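Local coordinates for protein PHOX (Pseudomonas fluorescens, PDB 4AMF) that hydrolyses phosphate monoesters as a beta-propeller alkaline phosphatase whose active site holds a complex iron-calcium cofactor, at residues Ala82-Tyr87 and Glu113-Ile118; Leu169-Asn174 and Tyr185-Glu190; Asn191-Phe196 and Arg265-Asn270. All coordinates share one frame; numbering follows the deposited sequence.

Interaction 1 (Ala82-Tyr87 and Glu113-Ile118); sequences AINNEY and EGVSVI. With FEO (mu-oxo-diiron), chain I; ACP (phosphomethylphosphonic acid adenylate ester), chain C.
Two neighbouring antiparallel strands of a four-stranded propeller sheet, 78-85 and 114-123, meet here, and the first of them runs straight into the iron site. Ile83 and Ser116 form a hydrogen-bonded pair, with Ser116 N reaching Ile83 O at 2.7 Å and Ile83 N returning a bond to Ser116 O. Asn85 and Gly114 repeat the pattern, after which the strand 78-85 ends and the chain turns toward the metals.

On the face that carries Ile83 and Asn85, the hydroxyl of Ser116 donates to Asn85 OD1, 2.7 Å from OG, lying only 15° out of the plane of that carbonyl. Asn85 ND2 is taken up by the carbonyl of Asp62, so both ends of the amide are held and its rotation is fixed. Farther along this face, the methyl ends Ile83 CD1 and Ile118 CD1 meet at 3.7 Å. On the other face Val115 CG2 lies against Asn84 OD1 at 3.6 Å; the stronger partner of that oxygen is the hydroxyl of Thr187, while Asn84 ND2 bonds to the carbonyls of Cys175 and Ala176.

Beyond the strand, the carboxylate of Glu113 lies alongside the backbone of Glu86 and Tyr87, its OE1 accepting from the backbone N of Gln173. Glu86 itself points away from the strand 114-123. With CG anti to the backbone N (chi1 -169°) and the chain extended, it carries its carboxylate out to the cofactor, where OE2 binds FE1 of the mu-oxo-diiron group at 2.0 Å.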
loop_
_atom_site.group_PDB
_atom_site.type_symbol
_atom_site.label_atom_id
_atom_site.label_comp_id
_atom_site.label_asym_id
_atom_site.label_seq_id
_atom_site.Cartn_x
_atom_site.Cartn_y
_atom_site.Cartn_z
ATOM N N ALA A 82 -12.473 -5.507 0.345
ATOM C CA ALA A 82 -11.896 -4.862 1.520
ATOM C C ALA A 82 -10.984 -3.815 0.929
ATOM O O ALA A 82 -10.103 -4.139 0.122
ATOM C CB ALA A 82 -11.125 -5.867 2.348
ATOM N N ILE A 83 -11.258 -2.560 1.243
ATOM C CA ILE A 83 -10.638 -1.409 0.625
ATOM C C ILE A 83 -10.042 -0.510 1.706
ATOM O O ILE A 83 -10.742 -0.060 2.618
ATOM C CB ILE A 83 -11.694 -0.622 -0.183
ATOM C CG1 ILE A 83 -12.320 -1.488 -1.301
ATOM C CG2 ILE A 83 -11.043 0.638 -0.785
ATOM C CD1 ILE A 83 -13.625 -1.027 -1.704
ATOM N N ASN A 84 -8.756 -0.240 1.612
ATOM C CA ASN A 84 -8.072 0.627 2.561
ATOM C C ASN A 84 -8.453 2.079 2.363
ATOM O O ASN A 84 -8.674 2.504 1.241
ATOM C CB ASN A 84 -6.584 0.548 2.427
ATOM C CG ASN A 84 -6.029 -0.781 2.843
ATOM O OD1 ASN A 84 -6.698 -1.605 3.484
ATOM N ND2 ASN A 84 -4.775 -0.949 2.590
ATOM N N ASN A 85 -8.417 2.850 3.433
ATOM C CA ASN A 85 -8.685 4.294 3.433
ATOM C C ASN A 85 -7.451 4.882 4.147
ATOM O O ASN A 85 -7.288 4.735 5.324
ATOM C CB ASN A 85 -9.983 4.607 4.142
ATOM C CG ASN A 85 -11.133 3.941 3.452
ATOM O OD1 ASN A 85 -11.830 3.102 4.039
ATOM N ND2 ASN A 85 -11.417 4.410 2.267
ATOM N N GLU A 86 -6.544 5.464 3.382
ATOM C CA GLU A 86 -5.208 5.811 3.902
ATOM C C GLU A 86 -5.115 7.059 4.726
ATOM O O GLU A 86 -4.425 7.067 5.754
ATOM C CB GLU A 86 -4.211 5.854 2.713
ATOM C CG GLU A 86 -2.754 5.939 3.206
ATOM C CD GLU A 86 -1.700 6.139 2.155
ATOM O OE1 GLU A 86 -1.941 6.910 1.205
ATOM O OE2 GLU A 86 -0.678 5.424 2.231
ATOM N N TYR A 87 -5.740 8.158 4.278
ATOM C CA TYR A 87 -5.631 9.418 4.975
ATOM C C TYR A 87 -6.769 10.328 4.562
ATOM O O TYR A 87 -7.684 9.869 3.874
ATOM C CB TYR A 87 -4.230 10.059 4.827
ATOM C CG TYR A 87 -3.820 10.533 3.450
ATOM C CD1 TYR A 87 -3.457 9.634 2.469
ATOM C CD2 TYR A 87 -3.781 11.892 3.137
ATOM C CE1 TYR A 87 -2.999 10.065 1.222
ATOM C CE2 TYR A 87 -3.299 12.333 1.908
ATOM C CZ TYR A 87 -3.007 11.412 0.918
ATOM O OH TYR A 87 -2.485 11.808 -0.291
ATOM N N GLU A 113 -10.087 6.966 8.056
ATOM C CA GLU A 113 -8.991 6.073 7.781
ATOM C C GLU A 113 -9.325 4.700 8.227
ATOM O O GLU A 113 -10.207 4.547 9.065
ATOM C CB GLU A 113 -7.738 6.594 8.508
ATOM C CG GLU A 113 -7.392 8.013 8.070
ATOM C CD GLU A 113 -6.080 8.591 8.570
ATOM O OE1 GLU A 113 -5.197 7.807 8.969
ATOM O OE2 GLU A 113 -5.891 9.821 8.443
ATOM N N GLY A 114 -8.606 3.728 7.710
ATOM C CA GLY A 114 -8.817 2.330 8.060
ATOM C C GLY A 114 -9.175 1.480 6.874
ATOM O O GLY A 114 -8.440 1.464 5.877
ATOM N N VAL A 115 -10.259 0.725 6.991
ATOM C CA VAL A 115 -10.688 -0.160 5.926
ATOM C C VAL A 115 -12.183 -0.053 5.779
ATOM O O VAL A 115 -12.877 0.134 6.760
ATOM C CB VAL A 115 -10.305 -1.626 6.249
ATOM C CG1 VAL A 115 -10.864 -2.623 5.221
ATOM C CG2 VAL A 115 -8.787 -1.775 6.396
ATOM N N SER A 116 -12.663 -0.200 4.553
ATOM C CA SER A 116 -14.085 -0.272 4.223
ATOM C C SER A 116 -14.290 -1.632 3.614
ATOM O O SER A 116 -13.678 -1.929 2.591
ATOM C CB SER A 116 -14.504 0.813 3.237
ATOM O OG SER A 116 -14.294 2.114 3.771
ATOM N N VAL A 117 -15.135 -2.454 4.238
ATOM C CA VAL A 117 -15.534 -3.758 3.696
ATOM C C VAL A 117 -16.894 -3.526 3.066
ATOM O O VAL A 117 -17.779 -2.987 3.734
ATOM C CB VAL A 117 -15.588 -4.880 4.753
ATOM C CG1 VAL A 117 -16.086 -6.181 4.130
ATOM C CG2 VAL A 117 -14.221 -5.098 5.369
ATOM N N ILE A 118 -17.057 -3.885 1.780
ATOM C CA ILE A 118 -18.318 -3.692 1.088
ATOM C C ILE A 118 -18.690 -4.924 0.334
ATOM O O ILE A 118 -17.821 -5.691 -0.104
ATOM C CB ILE A 118 -18.235 -2.466 0.108
ATOM C CG1 ILE A 118 -17.198 -2.651 -1.018
ATOM C CG2 ILE A 118 -17.964 -1.174 0.883
ATOM C CD1 ILE A 118 -17.284 -1.532 -2.049
HETATM FE FE1 FEO I . 0.887 4.931 1.055
HETATM FE FE2 FEO I . 4.049 4.368 0.017
HETATM O O FEO I . 2.129 4.439 -0.339
HETATM P PG ACP C . 2.753 7.272 -0.167
HETATM O O1G ACP C . 2.102 7.112 -1.609
HETATM O O2G ACP C . 1.606 6.927 0.958
HETATM O O3G ACP C . 4.053 6.414 -0.037
HETATM P PB ACP C . 3.884 9.631 -1.447
HETATM O O1B ACP C . 4.694 8.672 -2.225
HETATM O O2B ACP C . 2.690 10.366 -2.096
HETATM C C3B ACP C . 3.338 8.930 0.065
HETATM P PA ACP C . 5.069 12.241 -0.903
HETATM O O1A ACP C . 3.978 12.738 -0.037
HETATM O O2A ACP C . 5.400 12.899 -2.206
HETATM O O3A ACP C . 4.983 10.699 -1.105
HETATM O "O5'" ACP C . 6.497 12.379 -0.079
HETATM C "C5'" ACP C . 7.681 11.691 -0.513
HETATM C "C4'" ACP C . 8.247 10.842 0.596
HETATM O "O4'" ACP C . 8.789 11.706 1.616
HETATM C "C3'" ACP C . 7.322 9.868 1.319
HETATM O "O3'" ACP C . 8.032 8.668 1.636
HETATM C "C2'" ACP C . 6.883 10.668 2.547
HETATM O "O2'" ACP C . 6.499 9.800 3.605
HETATM C "C1'" ACP C . 8.148 11.475 2.860
HETATM N N9 ACP C . 7.917 12.767 3.496
HETATM C C8 ACP C . 6.879 13.637 3.276
HETATM N N7 ACP C . 6.939 14.734 3.990
HETATM C C5 ACP C . 8.096 14.576 4.739
HETATM C C6 ACP C . 8.693 15.364 5.747
HETATM N N6 ACP C . 8.144 16.477 6.243
HETATM N N1 ACP C . 9.842 14.910 6.300
HETATM C C2 ACP C . 10.338 13.739 5.885
HETATM N N3 ACP C . 9.849 12.902 4.962
HETATM C C4 ACP C . 8.719 13.376 4.431
HETATM O O HOH W 1 -0.426 5.095 -0.877
#

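Interaction 2 (Leu169-Asn174 and Tyr185-Glu190); sequences LGTFQN and YLTCEE. With FEO (mu-oxo-diiron), chain I; ACP (phosphomethylphosphonic acid adenylate ester), chain C.
Thr171 and Thr187 both hold OG1 anti to the backbone N (chi1 -176° in each), which turns the two hydroxyls toward the amide of Asn174. Asn174 keeps CG beside its own backbone N, chi1 -63°, and its ND2 reaches both: it donates to Thr187 OG1 at 2.9 Å across the contact and to Thr171 OG1 at 2.8 Å within its own segment. Each oxygen lies a little out of the amide plane, and with both N-H groups of ND2 engaged the amide has little freedom to rotate.

The chain of donors goes on from there. Thr171 OG1 donates a hydrogen bond to Glu189 OE2, 2.7 Å away, on the lone pair anti to the other carboxylate oxygen. Lys259 forms a salt bridge with the same OE2, while Glu189 OE1 accepts from the backbone N of Trp244. These partners grip the buried carboxylate at both oxygens and would probably favour its charged form. At the other end, Thr187 OG1 has its strongest polar partner in Asn84 OD1, so the network continues into the strand 78-85.

Backbone atoms close the contact beside Asn174 and Glu189, a non-hydrogen-bonded antiparallel pair. Glu190 N donates to Gln173 O at 3.1 Å in a nearly straight bond (174°), and Asn174 CA makes a CA-H...O contact with Cys188 O. That grip comes just where the strand 185-189 ends and Glu190 departs for the metals. Its carboxylate bridges the two irons, OE1 to FE1 at 2.1 Å and OE2 to FE2 at 2.0 Å, an arrangement characteristic of oxo-bridged diiron centres.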
loop_
_atom_site.group_PDB
_atom_site.type_symbol
_atom_site.label_atom_id
_atom_site.label_comp_id
_atom_site.label_asym_id
_atom_site.label_seq_id
_atom_site.Cartn_x
_atom_site.Cartn_y
_atom_site.Cartn_z
ATOM N N LEU A 169 -6.483 0.726 19.966
ATOM C CA LEU A 169 -7.525 1.453 19.279
ATOM C C LEU A 169 -7.002 1.806 17.907
ATOM O O LEU A 169 -6.014 2.520 17.795
ATOM C CB LEU A 169 -7.932 2.752 19.947
ATOM C CG LEU A 169 -8.740 2.661 21.250
ATOM C CD1 LEU A 169 -9.164 4.050 21.711
ATOM C CD2 LEU A 169 -9.958 1.763 21.103
ATOM N N GLY A 170 -7.689 1.303 16.910
ATOM C CA GLY A 170 -7.531 1.652 15.528
ATOM C C GLY A 170 -6.411 1.124 14.695
ATOM O O GLY A 170 -5.395 0.621 15.175
ATOM N N THR A 171 -6.661 1.238 13.403
ATOM C CA THR A 171 -5.709 1.080 12.334
ATOM C C THR A 171 -5.964 2.333 11.493
ATOM O O THR A 171 -7.122 2.739 11.291
ATOM C CB THR A 171 -5.837 -0.270 11.632
ATOM O OG1 THR A 171 -4.792 -0.360 10.647
ATOM C CG2 THR A 171 -7.192 -0.496 10.947
ATOM N N PHE A 172 -4.889 3.040 11.195
ATOM C CA PHE A 172 -4.942 4.260 10.389
ATOM C C PHE A 172 -3.705 4.342 9.502
ATOM O O PHE A 172 -2.802 3.528 9.636
ATOM C CB PHE A 172 -5.125 5.492 11.287
ATOM C CG PHE A 172 -4.139 5.602 12.406
ATOM C CD1 PHE A 172 -2.893 6.166 12.197
ATOM C CD2 PHE A 172 -4.488 5.225 13.693
ATOM C CE1 PHE A 172 -1.974 6.255 13.232
ATOM C CE2 PHE A 172 -3.565 5.306 14.724
ATOM C CZ PHE A 172 -2.305 5.804 14.480
ATOM N N GLN A 173 -3.690 5.277 8.540
ATOM C CA GLN A 173 -2.595 5.374 7.592
ATOM C C GLN A 173 -2.450 4.047 6.820
ATOM O O GLN A 173 -1.359 3.642 6.421
ATOM C CB GLN A 173 -1.294 5.899 8.269
ATOM C CG GLN A 173 -1.378 7.391 8.625
ATOM C CD GLN A 173 -1.282 8.407 7.517
ATOM O OE1 GLN A 173 -1.567 9.586 7.765
ATOM N NE2 GLN A 173 -0.963 8.032 6.269
ATOM N N ASN A 174 -3.604 3.418 6.529
ATOM C CA ASN A 174 -3.712 2.124 5.856
ATOM C C ASN A 174 -3.420 2.311 4.410
ATOM O O ASN A 174 -4.230 2.876 3.686
ATOM C CB ASN A 174 -5.086 1.524 6.013
ATOM C CG ASN A 174 -5.404 1.244 7.443
ATOM O OD1 ASN A 174 -5.701 2.177 8.179
ATOM N ND2 ASN A 174 -5.177 0.030 7.903
ATOM N N TYR A 185 -7.838 -10.779 4.914
ATOM C CA TYR A 185 -7.328 -9.556 4.326
ATOM C C TYR A 185 -6.259 -8.986 5.208
ATOM O O TYR A 185 -6.450 -8.949 6.420
ATOM C CB TYR A 185 -8.485 -8.534 4.208
ATOM C CG TYR A 185 -8.127 -7.237 3.529
ATOM C CD1 TYR A 185 -7.723 -7.216 2.205
ATOM C CD2 TYR A 185 -8.099 -6.040 4.235
ATOM C CE1 TYR A 185 -7.483 -6.018 1.545
ATOM C CE2 TYR A 185 -7.839 -4.838 3.598
ATOM C CZ TYR A 185 -7.481 -4.835 2.258
ATOM O OH TYR A 185 -7.188 -3.672 1.589
ATOM N N LEU A 186 -5.161 -8.541 4.617
ATOM C CA LEU A 186 -4.104 -7.904 5.380
ATOM C C LEU A 186 -4.095 -6.438 4.983
ATOM O O LEU A 186 -4.115 -6.121 3.783
ATOM C CB LEU A 186 -2.743 -8.505 5.090
ATOM C CG LEU A 186 -2.637 -10.010 5.300
ATOM C CD1 LEU A 186 -1.214 -10.479 4.970
ATOM C CD2 LEU A 186 -2.985 -10.406 6.722
ATOM N N THR A 187 -4.007 -5.549 5.955
ATOM C CA THR A 187 -3.951 -4.106 5.714
ATOM C C THR A 187 -2.705 -3.628 6.385
ATOM O O THR A 187 -2.369 -4.107 7.474
ATOM C CB THR A 187 -5.223 -3.359 6.135
ATOM O OG1 THR A 187 -5.082 -1.986 5.753
ATOM C CG2 THR A 187 -5.530 -3.441 7.612
ATOM N N CYS A 188 -2.035 -2.675 5.766
ATOM C CA CYS A 188 -0.699 -2.245 6.133
ATOM C C CYS A 188 -0.635 -0.831 6.607
ATOM O O CYS A 188 -1.016 0.060 5.848
ATOM C CB CYS A 188 0.181 -2.446 4.905
ATOM S SG CYS A 188 0.434 -4.185 4.502
ATOM N N GLU A 189 -0.133 -0.607 7.849
ATOM C CA GLU A 189 0.028 0.741 8.426
ATOM C C GLU A 189 1.369 1.272 7.944
ATOM O O GLU A 189 2.416 0.690 8.260
ATOM C CB GLU A 189 -0.027 0.676 9.963
ATOM C CG GLU A 189 -1.369 0.169 10.437
ATOM C CD GLU A 189 -1.473 -0.265 11.885
ATOM O OE1 GLU A 189 -0.441 -0.328 12.601
ATOM O OE2 GLU A 189 -2.626 -0.472 12.323
ATOM N N GLU A 190 1.335 2.352 7.164
ATOM C CA GLU A 190 2.512 2.935 6.550
ATOM C C GLU A 190 2.960 4.196 7.288
ATOM O O GLU A 190 3.731 4.094 8.254
ATOM C CB GLU A 190 2.280 3.179 5.075
ATOM C CG GLU A 190 3.496 3.661 4.310
ATOM C CD GLU A 190 3.146 4.275 2.975
ATOM O OE1 GLU A 190 2.003 4.771 2.826
ATOM O OE2 GLU A 190 3.988 4.209 2.050
HETATM FE FE1 FEO I . 0.887 4.931 1.055
HETATM FE FE2 FEO I . 4.049 4.368 0.017
HETATM O O FEO I . 2.129 4.439 -0.339
HETATM P PG ACP C . 2.753 7.272 -0.167
HETATM O O1G ACP C . 2.102 7.112 -1.609
HETATM O O2G ACP C . 1.606 6.927 0.958
HETATM O O3G ACP C . 4.053 6.414 -0.037
HETATM P PB ACP C . 3.884 9.631 -1.447
HETATM O O1B ACP C . 4.694 8.672 -2.225
HETATM O O2B ACP C . 2.690 10.366 -2.096
HETATM C C3B ACP C . 3.338 8.930 0.065
HETATM P PA ACP C . 5.069 12.241 -0.903
HETATM O O1A ACP C . 3.978 12.738 -0.037
HETATM O O2A ACP C . 5.400 12.899 -2.206
HETATM O O3A ACP C . 4.983 10.699 -1.105
HETATM O "O5'" ACP C . 6.497 12.379 -0.079
HETATM C "C5'" ACP C . 7.681 11.691 -0.513
HETATM C "C4'" ACP C . 8.247 10.842 0.596
HETATM O "O4'" ACP C . 8.789 11.706 1.616
HETATM C "C3'" ACP C . 7.322 9.868 1.319
HETATM O "O3'" ACP C . 8.032 8.668 1.636
HETATM C "C2'" ACP C . 6.883 10.668 2.547
HETATM O "O2'" ACP C . 6.499 9.800 3.605
HETATM C "C1'" ACP C . 8.148 11.475 2.860
HETATM N N9 ACP C . 7.917 12.767 3.496
HETATM C C8 ACP C . 6.879 13.637 3.276
HETATM N N7 ACP C . 6.939 14.734 3.990
HETATM C C5 ACP C . 8.096 14.576 4.739
HETATM C C6 ACP C . 8.693 15.364 5.747
HETATM N N6 ACP C . 8.144 16.477 6.243
HETATM N N1 ACP C . 9.842 14.910 6.300
HETATM C C2 ACP C . 10.338 13.739 5.885
HETATM N N3 ACP C . 9.849 12.902 4.962
HETATM C C4 ACP C . 8.719 13.376 4.431
HETATM O O HOH W 1 -0.426 5.095 -0.877
#

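Interaction 3 (Asn191-Phe196 and Arg265-Asn270); sequences NFTDCF and RFKHEN. With CA (calcium ion), chain F; FEO (mu-oxo-diiron), chain I; ACP (phosphomethylphosphonic acid adenylate ester), chain C.
This is a buried loop-to-loop contact beside the substrate pocket, between the turn that follows the strand 185-189 and the approach to the strand 268-275. Its main element is the extended side chain of Lys267, which crosses those of Asn191 and Thr193 at about a right angle. Lys267 NZ donates to Thr193 OG1 at 3.0 Å; the hydroxyl is turned to it by a chi1 of 55°, between the backbone N and the carbonyl carbon. Water 2 takes another bond from NZ, at 2.7 Å, and itself donates to Asn191 OD1 and Asp194 OD1. Outside the two segments, Tyr212 is the strongest polar partner of the ammonium group and Glu289 adds a salt bridge, so several partners meet this buried charge. Asp194 is paired in turn with Arg219, one of the residues lining the substrate pocket.

Farther back along the lysine, CD packs against Asn191 OD1 at 3.6 Å. The same oxygen lies 3.5 Å from O2' of the bound AppCp, placing the asparagine amide between lysine and ribose. Phe192 meets Arg265 differently: Arg265 NH2 comes to the edge of the ring, close to its plane, 3.7 Å from Phe192 CZ, with ring and guanidinium planes 63° apart. It is no flat stack, and the guanidinium is held by the carbonyls of Ile365 and Leu239.

Two residues past the lysine, Glu269 bridges metals, OE1 to FE2 of the diiron group at 2.1 Å and OE2 to calcium at 2.3 Å. In the surrounding fold, the backbone of Lys267 and Glu269 bonds to Asp288 and Gly286 along the neighbouring strand 280-287 and just beyond it, and the side chain of Glu269 packs on Trp384 of the strand 382-387.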
loop_
_atom_site.group_PDB
_atom_site.type_symbol
_atom_site.label_atom_id
_atom_site.label_comp_id
_atom_site.label_asym_id
_atom_site.label_seq_id
_atom_site.Cartn_x
_atom_site.Cartn_y
_atom_site.Cartn_z
ATOM N N ASN A 191 2.503 5.391 6.896
ATOM C CA ASN A 191 3.012 6.634 7.505
ATOM C C ASN A 191 2.312 6.991 8.824
ATOM O O ASN A 191 1.913 8.125 9.060
ATOM C CB ASN A 191 2.960 7.771 6.490
ATOM C CG ASN A 191 4.025 7.567 5.421
ATOM O OD1 ASN A 191 5.198 7.383 5.761
ATOM N ND2 ASN A 191 3.638 7.470 4.153
ATOM N N PHE A 192 2.234 6.016 9.708
ATOM C CA PHE A 192 1.571 6.174 11.005
ATOM C C PHE A 192 2.252 7.204 11.917
ATOM O O PHE A 192 1.576 7.867 12.691
ATOM C CB PHE A 192 1.478 4.815 11.712
ATOM C CG PHE A 192 2.790 4.292 12.250
ATOM C CD1 PHE A 192 3.659 3.583 11.440
ATOM C CD2 PHE A 192 3.160 4.521 13.561
ATOM C CE1 PHE A 192 4.874 3.120 11.935
ATOM C CE2 PHE A 192 4.381 4.093 14.036
ATOM C CZ PHE A 192 5.239 3.394 13.225
ATOM N N THR A 193 3.579 7.331 11.843
ATOM C CA THR A 193 4.372 8.238 12.684
ATOM C C THR A 193 3.976 9.713 12.494
ATOM O O THR A 193 4.095 10.504 13.434
ATOM C CB THR A 193 5.871 8.033 12.431
ATOM O OG1 THR A 193 6.110 8.180 11.034
ATOM C CG2 THR A 193 6.347 6.654 12.882
ATOM N N ASP A 194 3.490 10.068 11.278
ATOM C CA ASP A 194 3.038 11.423 10.927
ATOM C C ASP A 194 1.946 11.937 11.869
ATOM O O ASP A 194 1.850 13.134 12.094
ATOM C CB ASP A 194 2.403 11.396 9.536
ATOM C CG ASP A 194 3.382 11.118 8.434
ATOM O OD1 ASP A 194 4.601 10.959 8.747
ATOM O OD2 ASP A 194 2.928 11.043 7.239
ATOM N N CYS A 195 1.128 11.022 12.424
ATOM C CA CYS A 195 -0.011 11.333 13.294
ATOM C C CYS A 195 0.332 11.681 14.714
ATOM O O CYS A 195 -0.557 12.106 15.454
ATOM C CB CYS A 195 -0.973 10.159 13.262
ATOM S SG CYS A 195 -1.546 9.756 11.593
ATOM N N PHE A 196 1.591 11.485 15.127
ATOM C CA PHE A 196 2.011 11.710 16.505
ATOM C C PHE A 196 2.742 13.024 16.637
ATOM O O PHE A 196 3.451 13.432 15.699
ATOM C CB PHE A 196 2.910 10.545 16.940
ATOM C CG PHE A 196 2.163 9.222 17.079
ATOM C CD1 PHE A 196 1.836 8.464 15.963
ATOM C CD2 PHE A 196 1.663 8.826 18.300
ATOM C CE1 PHE A 196 1.044 7.325 16.073
ATOM C CE2 PHE A 196 0.851 7.685 18.405
ATOM C CZ PHE A 196 0.580 6.935 17.309
ATOM N N ARG A 265 7.538 -4.266 12.771
ATOM C CA ARG A 265 7.011 -2.908 12.790
ATOM C C ARG A 265 7.901 -2.009 11.902
ATOM O O ARG A 265 9.098 -1.837 12.171
ATOM C CB ARG A 265 6.928 -2.368 14.216
ATOM C CG ARG A 265 6.474 -0.908 14.301
ATOM C CD ARG A 265 6.249 -0.528 15.741
ATOM N NE ARG A 265 6.217 0.913 15.941
ATOM C CZ ARG A 265 7.267 1.687 16.191
ATOM N NH1 ARG A 265 8.485 1.163 16.276
ATOM N NH2 ARG A 265 7.108 2.995 16.349
ATOM N N PHE A 266 7.263 -1.340 10.974
ATOM C CA PHE A 266 7.862 -0.393 10.039
ATOM C C PHE A 266 6.751 0.284 9.235
ATOM O O PHE A 266 5.591 0.118 9.591
ATOM C CB PHE A 266 8.953 -1.034 9.200
ATOM C CG PHE A 266 8.627 -2.323 8.499
ATOM C CD1 PHE A 266 8.095 -2.315 7.226
ATOM C CD2 PHE A 266 9.018 -3.546 9.036
ATOM C CE1 PHE A 266 7.822 -3.496 6.547
ATOM C CE2 PHE A 266 8.741 -4.741 8.356
ATOM C CZ PHE A 266 8.221 -4.708 7.080
ATOM N N LYS A 267 7.076 1.083 8.198
ATOM C CA LYS A 267 6.049 1.798 7.435
ATOM C C LYS A 267 5.679 0.900 6.264
ATOM O O LYS A 267 6.163 1.017 5.125
ATOM C CB LYS A 267 6.547 3.203 7.083
ATOM C CG LYS A 267 7.015 3.978 8.318
ATOM C CD LYS A 267 7.260 5.421 8.043
ATOM C CE LYS A 267 7.861 6.060 9.261
ATOM N NZ LYS A 267 8.267 7.462 9.029
ATOM N N HIS A 268 4.852 -0.077 6.616
ATOM C CA HIS A 268 4.378 -1.116 5.716
ATOM C C HIS A 268 3.581 -0.608 4.545
ATOM O O HIS A 268 2.585 0.068 4.768
ATOM C CB HIS A 268 3.491 -2.120 6.488
ATOM C CG HIS A 268 4.216 -2.981 7.452
ATOM N ND1 HIS A 268 4.754 -4.186 7.081
ATOM C CD2 HIS A 268 4.370 -2.833 8.784
ATOM C CE1 HIS A 268 5.260 -4.718 8.183
ATOM N NE2 HIS A 268 5.010 -3.974 9.239
ATOM N N GLU A 269 3.999 -0.924 3.305
ATOM C CA GLU A 269 3.229 -0.571 2.124
ATOM C C GLU A 269 2.195 -1.669 1.805
ATOM O O GLU A 269 1.027 -1.439 1.973
ATOM C CB GLU A 269 4.125 -0.339 0.907
ATOM C CG GLU A 269 3.336 0.082 -0.324
ATOM C CD GLU A 269 3.323 1.553 -0.631
ATOM O OE1 GLU A 269 4.105 2.307 -0.006
ATOM O OE2 GLU A 269 2.463 1.961 -1.453
ATOM N N ASN A 270 2.623 -2.872 1.385
ATOM C CA ASN A 270 1.687 -3.963 1.107
ATOM C C ASN A 270 2.304 -5.267 1.596
ATOM O O ASN A 270 3.391 -5.256 2.199
ATOM C CB ASN A 270 1.262 -4.027 -0.366
ATOM C CG ASN A 270 2.102 -4.883 -1.259
ATOM O OD1 ASN A 270 3.320 -4.972 -1.071
ATOM N ND2 ASN A 270 1.479 -5.517 -2.270
HETATM CA CA CA F . 1.397 3.790 -2.339
HETATM FE FE1 FEO I . 0.887 4.931 1.055
HETATM FE FE2 FEO I . 4.049 4.368 0.017
HETATM O O FEO I . 2.129 4.439 -0.339
HETATM P PG ACP C . 2.753 7.272 -0.167
HETATM O O1G ACP C . 2.102 7.112 -1.609
HETATM O O2G ACP C . 1.606 6.927 0.958
HETATM O O3G ACP C . 4.053 6.414 -0.037
HETATM P PB ACP C . 3.884 9.631 -1.447
HETATM O O1B ACP C . 4.694 8.672 -2.225
HETATM O O2B ACP C . 2.690 10.366 -2.096
HETATM C C3B ACP C . 3.338 8.930 0.065
HETATM P PA ACP C . 5.069 12.241 -0.903
HETATM O O1A ACP C . 3.978 12.738 -0.037
HETATM O O2A ACP C . 5.400 12.899 -2.206
HETATM O O3A ACP C . 4.983 10.699 -1.105
HETATM O "O5'" ACP C . 6.497 12.379 -0.079
HETATM C "C5'" ACP C . 7.681 11.691 -0.513
HETATM C "C4'" ACP C . 8.247 10.842 0.596
HETATM O "O4'" ACP C . 8.789 11.706 1.616
HETATM C "C3'" ACP C . 7.322 9.868 1.319
HETATM O "O3'" ACP C . 8.032 8.668 1.636
HETATM C "C2'" ACP C . 6.883 10.668 2.547
HETATM O "O2'" ACP C . 6.499 9.800 3.605
HETATM C "C1'" ACP C . 8.148 11.475 2.860
HETATM N N9 ACP C . 7.917 12.767 3.496
HETATM C C8 ACP C . 6.879 13.637 3.276
HETATM N N7 ACP C . 6.939 14.734 3.990
HETATM C C5 ACP C . 8.096 14.576 4.739
HETATM C C6 ACP C . 8.693 15.364 5.747
HETATM N N6 ACP C . 8.144 16.477 6.243
HETATM N N1 ACP C . 9.842 14.910 6.300
HETATM C C2 ACP C . 10.338 13.739 5.885
HETATM N N3 ACP C . 9.849 12.902 4.962
HETATM C C4 ACP C . 8.719 13.376 4.431
HETATM O O HOH W 2 6.211 8.904 7.927
HETATM O O HOH W 3 -0.581 2.231 -1.674
HETATM O O HOH W 4 -0.447 4.450 -3.835
HETATM O O HOH W 1 -0.426 5.095 -0.877
#

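Along the chain the three contacts come in series, each closing before the next opens. Interaction 1 belongs to the four-stranded sheet holding strands 78-85 and 114-123, interaction 2 reaches into the sheet with strand 185-189, and interaction 3 leads into the sheet that begins with strand 268-275. Their centres lie about 9 Å apart from 1 to 2 and from 2 to 3, and about 15 Å from 1 to 3. Interactions 1 and 2 touch, as do 2 and 3. Each delivers one glutamate to the shared diiron group, so separate sheets of the propeller converge on one cofactor, where the substrate analogue's terminal phosphonate also binds both irons.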